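Local coordinates for protein P35 antigen (Borrelia burgdorferi, PDB 4ALY) that is an outer surface lipoprotein of the Lyme disease spirochaete that is critical for infection after a tick bite, at residues M105-F115 / R163-I171; N202-L213 / L267-L275. One frame throughout, in Å; residues are numbered along the deposited sequence.

Contact 1 of 2, residues M105-F115 / R163-I171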
# COMPACT_ATOMS: atom_id res chain seq x y z
N MET A 105 9.47 -8.55 11.35
CA MET A 105 9.14 -7.20 11.66
C MET A 105 8.47 -7.00 13.03
O MET A 105 8.32 -5.89 13.50
CB MET A 105 8.25 -6.65 10.56
CG MET A 105 9.03 -6.28 9.33
SD MET A 105 7.95 -5.79 7.95
CE MET A 105 8.15 -4.08 8.30
N ARG A 106 8.07 -8.07 13.66
CA ARG A 106 7.28 -7.89 14.84
C ARG A 106 8.08 -7.37 16.06
O ARG A 106 7.57 -6.48 16.75
CB ARG A 106 6.59 -9.17 15.19
CG ARG A 106 6.14 -9.17 16.62
CD ARG A 106 5.72 -10.58 16.99
NE ARG A 106 4.51 -10.54 17.76
CZ ARG A 106 3.51 -11.42 17.63
NH1 ARG A 106 3.57 -12.46 16.77
NH2 ARG A 106 2.44 -11.21 18.38
N ALA A 107 9.28 -7.89 16.33
CA ALA A 107 9.98 -7.55 17.61
C ALA A 107 10.28 -6.07 17.76
O ALA A 107 10.19 -5.58 18.86
CB ALA A 107 11.29 -8.37 17.77
N GLU A 108 10.64 -5.37 16.65
CA GLU A 108 11.09 -3.96 16.70
C GLU A 108 10.22 -2.97 16.02
O GLU A 108 10.48 -1.74 16.14
CB GLU A 108 12.43 -3.75 16.02
CG GLU A 108 13.47 -4.82 16.24
CD GLU A 108 13.97 -4.86 17.64
OE1 GLU A 108 13.47 -4.07 18.50
OE2 GLU A 108 14.88 -5.68 17.87
N ILE A 109 9.25 -3.43 15.23
CA ILE A 109 8.37 -2.51 14.54
C ILE A 109 6.96 -2.78 14.99
O ILE A 109 6.40 -2.00 15.77
CB ILE A 109 8.53 -2.62 13.00
CG1 ILE A 109 10.01 -2.71 12.63
CG2 ILE A 109 7.82 -1.47 12.25
CD1 ILE A 109 10.30 -2.88 11.15
N PHE A 110 6.35 -3.89 14.55
CA PHE A 110 4.89 -3.96 14.66
C PHE A 110 4.49 -3.92 16.13
O PHE A 110 3.47 -3.36 16.55
CB PHE A 110 4.32 -5.19 13.97
CG PHE A 110 4.54 -5.24 12.49
CD1 PHE A 110 4.69 -4.08 11.73
CD2 PHE A 110 4.52 -6.46 11.82
CE1 PHE A 110 4.84 -4.14 10.34
CE2 PHE A 110 4.63 -6.55 10.42
CZ PHE A 110 4.80 -5.39 9.68
N SER A 111 5.35 -4.47 16.96
CA SER A 111 4.95 -4.44 18.39
C SER A 111 5.33 -3.10 19.09
O SER A 111 5.14 -3.03 20.27
CB SER A 111 5.46 -5.65 19.16
OG SER A 111 6.85 -5.53 19.35
N LYS A 112 5.85 -2.12 18.36
CA LYS A 112 6.17 -0.78 18.92
C LYS A 112 5.37 0.37 18.30
O LYS A 112 5.48 1.49 18.77
CB LYS A 112 7.62 -0.36 18.68
CG LYS A 112 8.70 -1.41 18.90
CD LYS A 112 8.92 -1.61 20.38
CE LYS A 112 10.32 -2.15 20.63
NZ LYS A 112 10.13 -2.58 22.05
N ILE A 113 4.59 0.12 17.25
CA ILE A 113 3.91 1.20 16.58
C ILE A 113 2.40 0.95 16.66
O ILE A 113 2.00 -0.17 16.91
CB ILE A 113 4.34 1.28 15.09
CG1 ILE A 113 3.97 -0.05 14.38
CG2 ILE A 113 5.83 1.66 14.98
CD1 ILE A 113 3.90 0.04 12.88
N PHE A 114 1.61 2.00 16.42
CA PHE A 114 0.13 1.97 16.35
C PHE A 114 -0.41 2.29 14.97
O PHE A 114 0.12 3.13 14.27
CB PHE A 114 -0.48 2.99 17.30
CG PHE A 114 -0.05 2.76 18.68
CD1 PHE A 114 -0.67 1.77 19.45
CD2 PHE A 114 1.03 3.47 19.22
CE1 PHE A 114 -0.23 1.51 20.72
CE2 PHE A 114 1.46 3.20 20.51
CZ PHE A 114 0.81 2.24 21.27
N PHE A 115 -1.54 1.68 14.64
CA PHE A 115 -2.09 1.86 13.34
C PHE A 115 -2.40 3.34 13.08
O PHE A 115 -1.96 3.91 12.08
CB PHE A 115 -3.33 0.96 13.14
CG PHE A 115 -3.89 1.01 11.75
CD1 PHE A 115 -3.14 0.60 10.65
CD2 PHE A 115 -5.17 1.49 11.52
CE1 PHE A 115 -3.68 0.67 9.36
CE2 PHE A 115 -5.72 1.55 10.22
CZ PHE A 115 -4.97 1.14 9.14
N ARG A 163 11.19 6.27 14.84
CA ARG A 163 10.11 5.27 14.70
C ARG A 163 8.89 5.85 13.99
O ARG A 163 8.21 5.13 13.23
CB ARG A 163 9.73 4.73 16.07
CG ARG A 163 8.49 3.85 16.11
CD ARG A 163 8.41 3.06 17.38
NE ARG A 163 9.70 2.56 17.85
CZ ARG A 163 9.99 2.39 19.16
NH1 ARG A 163 9.09 2.68 20.08
NH2 ARG A 163 11.15 1.94 19.56
N GLY A 164 8.63 7.14 14.17
CA GLY A 164 7.46 7.78 13.54
C GLY A 164 7.53 7.66 12.04
O GLY A 164 6.53 7.26 11.37
N LEU A 165 8.71 7.95 11.48
CA LEU A 165 8.83 7.92 10.03
C LEU A 165 8.64 6.49 9.42
O LEU A 165 8.02 6.35 8.34
CB LEU A 165 10.13 8.52 9.64
CG LEU A 165 10.40 8.54 8.15
CD1 LEU A 165 9.36 9.40 7.41
CD2 LEU A 165 11.81 9.12 8.03
N VAL A 166 9.09 5.47 10.18
CA VAL A 166 8.87 4.04 9.88
C VAL A 166 7.42 3.66 9.75
O VAL A 166 7.01 3.14 8.72
CB VAL A 166 9.58 3.12 10.88
CG1 VAL A 166 9.15 1.67 10.67
CG2 VAL A 166 11.09 3.30 10.74
N LYS A 167 6.66 3.97 10.77
CA LYS A 167 5.22 3.83 10.78
C LYS A 167 4.61 4.60 9.57
O LYS A 167 3.98 3.98 8.70
CB LYS A 167 4.71 4.33 12.15
CG LYS A 167 3.24 4.19 12.37
CD LYS A 167 2.52 5.43 11.86
CE LYS A 167 1.01 5.21 11.95
NZ LYS A 167 0.36 6.11 10.95
N GLU A 168 4.86 5.91 9.47
CA GLU A 168 4.29 6.76 8.41
C GLU A 168 4.55 6.03 7.05
O GLU A 168 3.63 5.76 6.26
CB GLU A 168 5.03 8.12 8.44
CG GLU A 168 4.35 9.49 8.24
CD GLU A 168 5.13 10.65 8.94
OE1 GLU A 168 5.09 10.73 10.21
OE2 GLU A 168 5.79 11.52 8.25
N THR A 169 5.80 5.69 6.80
CA THR A 169 6.20 5.04 5.57
C THR A 169 5.41 3.74 5.28
O THR A 169 4.94 3.54 4.17
CB THR A 169 7.70 4.73 5.66
OG1 THR A 169 8.42 5.97 5.87
CG2 THR A 169 8.17 4.00 4.45
N LEU A 170 5.21 2.90 6.30
CA LEU A 170 4.65 1.60 6.08
C LEU A 170 3.13 1.72 5.98
O LEU A 170 2.46 1.04 5.18
CB LEU A 170 5.07 0.66 7.23
CG LEU A 170 6.50 0.07 7.26
CD1 LEU A 170 6.68 -0.86 8.47
CD2 LEU A 170 6.83 -0.68 5.97
N ILE A 171 2.58 2.59 6.78
CA ILE A 171 1.14 2.65 6.90
C ILE A 171 0.51 3.69 5.98
O ILE A 171 -0.44 3.40 5.26
CB ILE A 171 0.78 2.87 8.37
CG1 ILE A 171 1.26 1.60 9.11
CG2 ILE A 171 -0.73 3.20 8.50
CD1 ILE A 171 0.90 1.54 10.57
O HOH W 1 -2.39 6.52 10.41

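Contact 2 of 2, residues N202-L213 / L267-L275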
# COMPACT_ATOMS: atom_id res chain seq x y z
N ASN A 202 -16.69 8.69 -17.53
CA ASN A 202 -16.62 7.92 -16.28
C ASN A 202 -15.86 6.58 -16.36
O ASN A 202 -14.90 6.35 -15.59
CB ASN A 202 -18.05 7.67 -15.78
CG ASN A 202 -18.76 8.96 -15.40
OD1 ASN A 202 -18.18 10.03 -15.48
ND2 ASN A 202 -20.02 8.85 -14.95
N LEU A 203 -16.28 5.69 -17.27
CA LEU A 203 -15.49 4.48 -17.60
C LEU A 203 -14.01 4.74 -17.88
O LEU A 203 -13.17 3.92 -17.54
CB LEU A 203 -16.11 3.68 -18.74
CG LEU A 203 -17.53 3.17 -18.53
CD1 LEU A 203 -18.04 2.49 -19.79
CD2 LEU A 203 -17.65 2.20 -17.37
N GLU A 204 -13.67 5.89 -18.44
CA GLU A 204 -12.25 6.22 -18.69
C GLU A 204 -11.50 6.58 -17.43
O GLU A 204 -10.34 6.21 -17.25
CB GLU A 204 -12.08 7.40 -19.71
CG GLU A 204 -12.24 7.00 -21.16
CD GLU A 204 -11.18 6.01 -21.61
OE1 GLU A 204 -10.20 5.79 -20.87
OE2 GLU A 204 -11.34 5.44 -22.71
N THR A 205 -12.16 7.39 -16.59
CA THR A 205 -11.55 7.90 -15.41
C THR A 205 -11.30 6.73 -14.45
O THR A 205 -10.18 6.54 -13.93
CB THR A 205 -12.43 8.98 -14.76
OG1 THR A 205 -12.25 10.19 -15.50
CG2 THR A 205 -11.99 9.25 -13.29
N LEU A 206 -12.31 5.89 -14.29
CA LEU A 206 -12.12 4.80 -13.36
C LEU A 206 -11.04 3.84 -13.86
O LEU A 206 -10.17 3.38 -13.10
CB LEU A 206 -13.47 4.21 -12.85
CG LEU A 206 -14.18 2.96 -13.32
CD1 LEU A 206 -15.69 3.17 -13.40
CD2 LEU A 206 -13.61 2.57 -14.65
N TYR A 207 -10.97 3.71 -15.17
CA TYR A 207 -9.87 2.98 -15.76
C TYR A 207 -8.52 3.71 -15.62
O TYR A 207 -7.48 3.08 -15.34
CB TYR A 207 -10.18 2.64 -17.20
CG TYR A 207 -8.99 2.02 -17.85
CD1 TYR A 207 -8.68 0.64 -17.69
CD2 TYR A 207 -8.11 2.81 -18.56
CE1 TYR A 207 -7.54 0.10 -18.30
CE2 TYR A 207 -7.00 2.29 -19.14
CZ TYR A 207 -6.72 0.96 -19.01
OH TYR A 207 -5.57 0.57 -19.63
N ASN A 208 -8.52 5.02 -15.83
CA ASN A 208 -7.34 5.83 -15.54
C ASN A 208 -6.99 5.84 -14.04
O ASN A 208 -5.82 5.85 -13.68
CB ASN A 208 -7.50 7.24 -16.11
CG ASN A 208 -7.40 7.26 -17.65
OD1 ASN A 208 -6.57 6.55 -18.24
ND2 ASN A 208 -8.25 8.04 -18.30
N ASP A 209 -8.00 5.85 -13.17
CA ASP A 209 -7.74 5.75 -11.75
C ASP A 209 -6.84 4.52 -11.43
O ASP A 209 -5.82 4.65 -10.75
CB ASP A 209 -9.06 5.76 -11.00
CG ASP A 209 -9.67 7.20 -10.93
OD1 ASP A 209 -9.04 8.14 -11.48
OD2 ASP A 209 -10.74 7.40 -10.28
N PHE A 210 -7.14 3.36 -12.01
CA PHE A 210 -6.29 2.17 -11.85
C PHE A 210 -4.86 2.41 -12.23
O PHE A 210 -3.96 1.93 -11.56
CB PHE A 210 -6.83 0.92 -12.59
CG PHE A 210 -7.86 0.20 -11.80
CD1 PHE A 210 -7.62 -0.10 -10.43
CD2 PHE A 210 -9.10 -0.12 -12.36
CE1 PHE A 210 -8.58 -0.74 -9.64
CE2 PHE A 210 -10.07 -0.74 -11.58
CZ PHE A 210 -9.82 -1.06 -10.23
N GLU A 211 -4.67 3.16 -13.29
CA GLU A 211 -3.33 3.49 -13.75
C GLU A 211 -2.52 4.32 -12.81
O GLU A 211 -1.30 4.13 -12.71
CB GLU A 211 -3.43 4.22 -15.08
CG GLU A 211 -2.82 3.40 -16.20
CD GLU A 211 -3.54 3.57 -17.53
OE1 GLU A 211 -4.30 4.55 -17.73
OE2 GLU A 211 -3.33 2.69 -18.38
N LYS A 212 -3.15 5.29 -12.16
CA LYS A 212 -2.43 6.11 -11.20
C LYS A 212 -2.13 5.30 -9.94
O LYS A 212 -1.03 5.35 -9.40
CB LYS A 212 -3.17 7.41 -10.90
CG LYS A 212 -2.89 8.44 -11.99
CD LYS A 212 -4.04 9.41 -12.12
CE LYS A 212 -4.42 9.65 -13.57
NZ LYS A 212 -5.78 10.21 -13.43
N LEU A 213 -3.11 4.53 -9.52
CA LEU A 213 -2.91 3.59 -8.45
C LEU A 213 -1.71 2.67 -8.66
O LEU A 213 -0.88 2.57 -7.74
CB LEU A 213 -4.17 2.78 -8.23
CG LEU A 213 -4.96 3.00 -6.94
CD1 LEU A 213 -4.68 4.28 -6.16
CD2 LEU A 213 -6.44 2.72 -7.18
N LEU A 267 -9.10 9.55 -5.27
CA LEU A 267 -9.40 8.39 -6.09
C LEU A 267 -10.52 7.52 -5.50
O LEU A 267 -11.38 6.99 -6.23
CB LEU A 267 -8.14 7.56 -6.27
CG LEU A 267 -7.08 8.19 -7.16
CD1 LEU A 267 -5.86 7.30 -7.08
CD2 LEU A 267 -7.47 8.34 -8.63
N VAL A 268 -10.54 7.39 -4.17
CA VAL A 268 -11.67 6.76 -3.52
C VAL A 268 -12.99 7.55 -3.74
O VAL A 268 -13.99 6.99 -4.21
CB VAL A 268 -11.39 6.49 -2.03
CG1 VAL A 268 -12.68 6.02 -1.36
CG2 VAL A 268 -10.23 5.47 -1.84
N ASN A 269 -13.00 8.84 -3.40
CA ASN A 269 -14.18 9.67 -3.58
C ASN A 269 -14.69 9.64 -5.02
O ASN A 269 -15.86 9.36 -5.25
CB ASN A 269 -13.97 11.13 -3.13
CG ASN A 269 -13.77 11.27 -1.61
OD1 ASN A 269 -13.35 12.33 -1.16
ND2 ASN A 269 -14.07 10.23 -0.83
N THR A 270 -13.82 9.90 -5.98
CA THR A 270 -14.21 9.81 -7.39
C THR A 270 -14.95 8.49 -7.76
O THR A 270 -15.94 8.49 -8.53
CB THR A 270 -12.98 10.02 -8.25
OG1 THR A 270 -12.53 11.35 -8.00
CG2 THR A 270 -13.26 9.85 -9.76
N THR A 271 -14.50 7.39 -7.17
CA THR A 271 -15.04 6.11 -7.47
C THR A 271 -16.44 6.02 -6.93
O THR A 271 -17.34 5.49 -7.60
CB THR A 271 -14.16 5.00 -6.87
OG1 THR A 271 -12.83 5.13 -7.41
CG2 THR A 271 -14.71 3.66 -7.20
N THR A 272 -16.65 6.53 -5.72
CA THR A 272 -17.98 6.49 -5.14
C THR A 272 -18.90 7.37 -5.96
O THR A 272 -20.07 6.97 -6.18
CB THR A 272 -18.01 6.99 -3.68
OG1 THR A 272 -16.94 6.36 -2.96
CG2 THR A 272 -19.37 6.68 -3.02
N ASN A 273 -18.38 8.54 -6.39
CA ASN A 273 -19.16 9.56 -7.11
C ASN A 273 -19.57 8.97 -8.46
O ASN A 273 -20.75 8.87 -8.76
CB ASN A 273 -18.36 10.85 -7.41
CG ASN A 273 -17.95 11.65 -6.16
OD1 ASN A 273 -18.53 11.54 -5.08
ND2 ASN A 273 -16.95 12.49 -6.34
N ILE A 274 -18.60 8.51 -9.25
CA ILE A 274 -18.93 7.81 -10.49
C ILE A 274 -19.91 6.65 -10.30
O ILE A 274 -20.70 6.38 -11.19
CB ILE A 274 -17.69 7.31 -11.24
CG1 ILE A 274 -16.85 8.49 -11.74
CG2 ILE A 274 -18.11 6.41 -12.40
CD1 ILE A 274 -15.40 8.12 -12.02
N LEU A 275 -19.88 5.98 -9.14
CA LEU A 275 -20.72 4.76 -8.91
C LEU A 275 -22.07 5.00 -8.17
O LEU A 275 -22.99 4.17 -8.26
CB LEU A 275 -19.88 3.64 -8.24
CG LEU A 275 -18.60 3.13 -8.95
CD1 LEU A 275 -17.91 2.03 -8.16
CD2 LEU A 275 -18.84 2.69 -10.40

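Contact 1 of 2, residues M105-F115 / R163-I171
Ile113 and Arg163 meet where a loop leaving the short helix 106-110 is laid over the first turns of helix 163-189 in this all-helical lipoprotein. The contact joins a helix-loop segment to a long helix: the axes of 106-110 and 163-171 stand at 83° and come no nearer than 11.4 Å, so side chains and the following loop do most of the bridging. Ile113 is buried, and its two branches divide the work. CG2 lies on the aliphatic stem of Arg163, 3.6 Å from CG, while the other branch ends in CD1, which meets CD1 of Ile171 tip to tip. This division follows from chi1 of 61°, which sets CG1 between the backbone N and the carbonyl carbon.

Arg163 reaches back along the loop toward helix 106-110. Its chain bends at chi3 (-39°), and one face of the guanidinium takes CB of Lys112, 3.4 Å above the plane and offset toward the rim. Its polar end is held elsewhere, NH2 bonding to the carbonyl of Ser157. Ile171 closes the other end against Phe115, CG2 standing 4.0 Å from ring atom CE1; Phe175 meets the same ring edge-to-face.

On the helix 106-110 side, Leu170 CD1 meets Met105 CE tip to tip at 3.5 Å, and the Ile109 side chain crosses Leu170 at about a right angle. Lys167 packs its CE 3.2 Å from Phe114 O, and one water bridges the segments, accepting from Lys167 NZ at 2.8 Å and donating to Phe115 O at 3.1 Å.

Contact 2 of 2, residues N202-L213 / L267-L275
With chi1 of -66°, Ile274 turns CG1 anti to its carbonyl carbon and leaves CG2 anti to its backbone N, spreading two branches over the facing helix; Leu267, at -71°, sends its CG the same way and brings its two methyls to Asp209 and Leu213. Ile274 CG2 packs 3.6 Å from Asn202 CB as the side chains slide past each other, and its CD1 reaches Thr205 CG2 at 3.8 Å. One turn back along helix 254-275, the Thr270 side chain crosses that of Thr205 at about a right angle, CG2 against CG2. Leu267 ends the row, its CD1 3.4 Å from Leu213 CD1 and its CD2 3.3 Å from Asp209 OD1.

The segments form an antiparallel helix pair whose segment axes approach to 10.4 Å at 155°. On its inner side Leu206 touches Ile274 and also meets Ile79 of helix 70-95, while Thr271 rests on Ile184 of helix 163-189, so the pair belongs to a larger helical bundle.

No hydrogen bond joins the two segments. Thr271 OG1 donates to Leu267 O at 2.6 Å, and Thr270 OG1 bonds to Asp266 O, within their own helix. Thr205 and Thr270 meet through methyls, whereas Thr271 turns OG1 toward the Asp209 carboxylate. Buried against Leu267 and Thr270 carbons, that carboxylate has OD1 3.1 Å from Thr205 O, two acceptors without a hydrogen bond; together these suggest a raised pKa.

The two contacts lie on opposite sides of the chain's centre, their own centres about 30 Å apart and their nearest atoms about 12 Å. They share no segment, yet helix 163-189 relates them: its early turns form one half of contact 1, and farther along it packs on both helices of contact 2. Contact 2 is buried, although its centre lies somewhat farther from that of the chain. Contact 1 is only partly buried. There an irregular loop supplies backbone carbonyls, lysine and arginine stems flank the hydrophobic centre, and a water bridges the segments, where contact 2 relies on direct packing. Contact 1 keeps its charged groups toward its partly exposed borders, while contact 2 encloses a carboxylate.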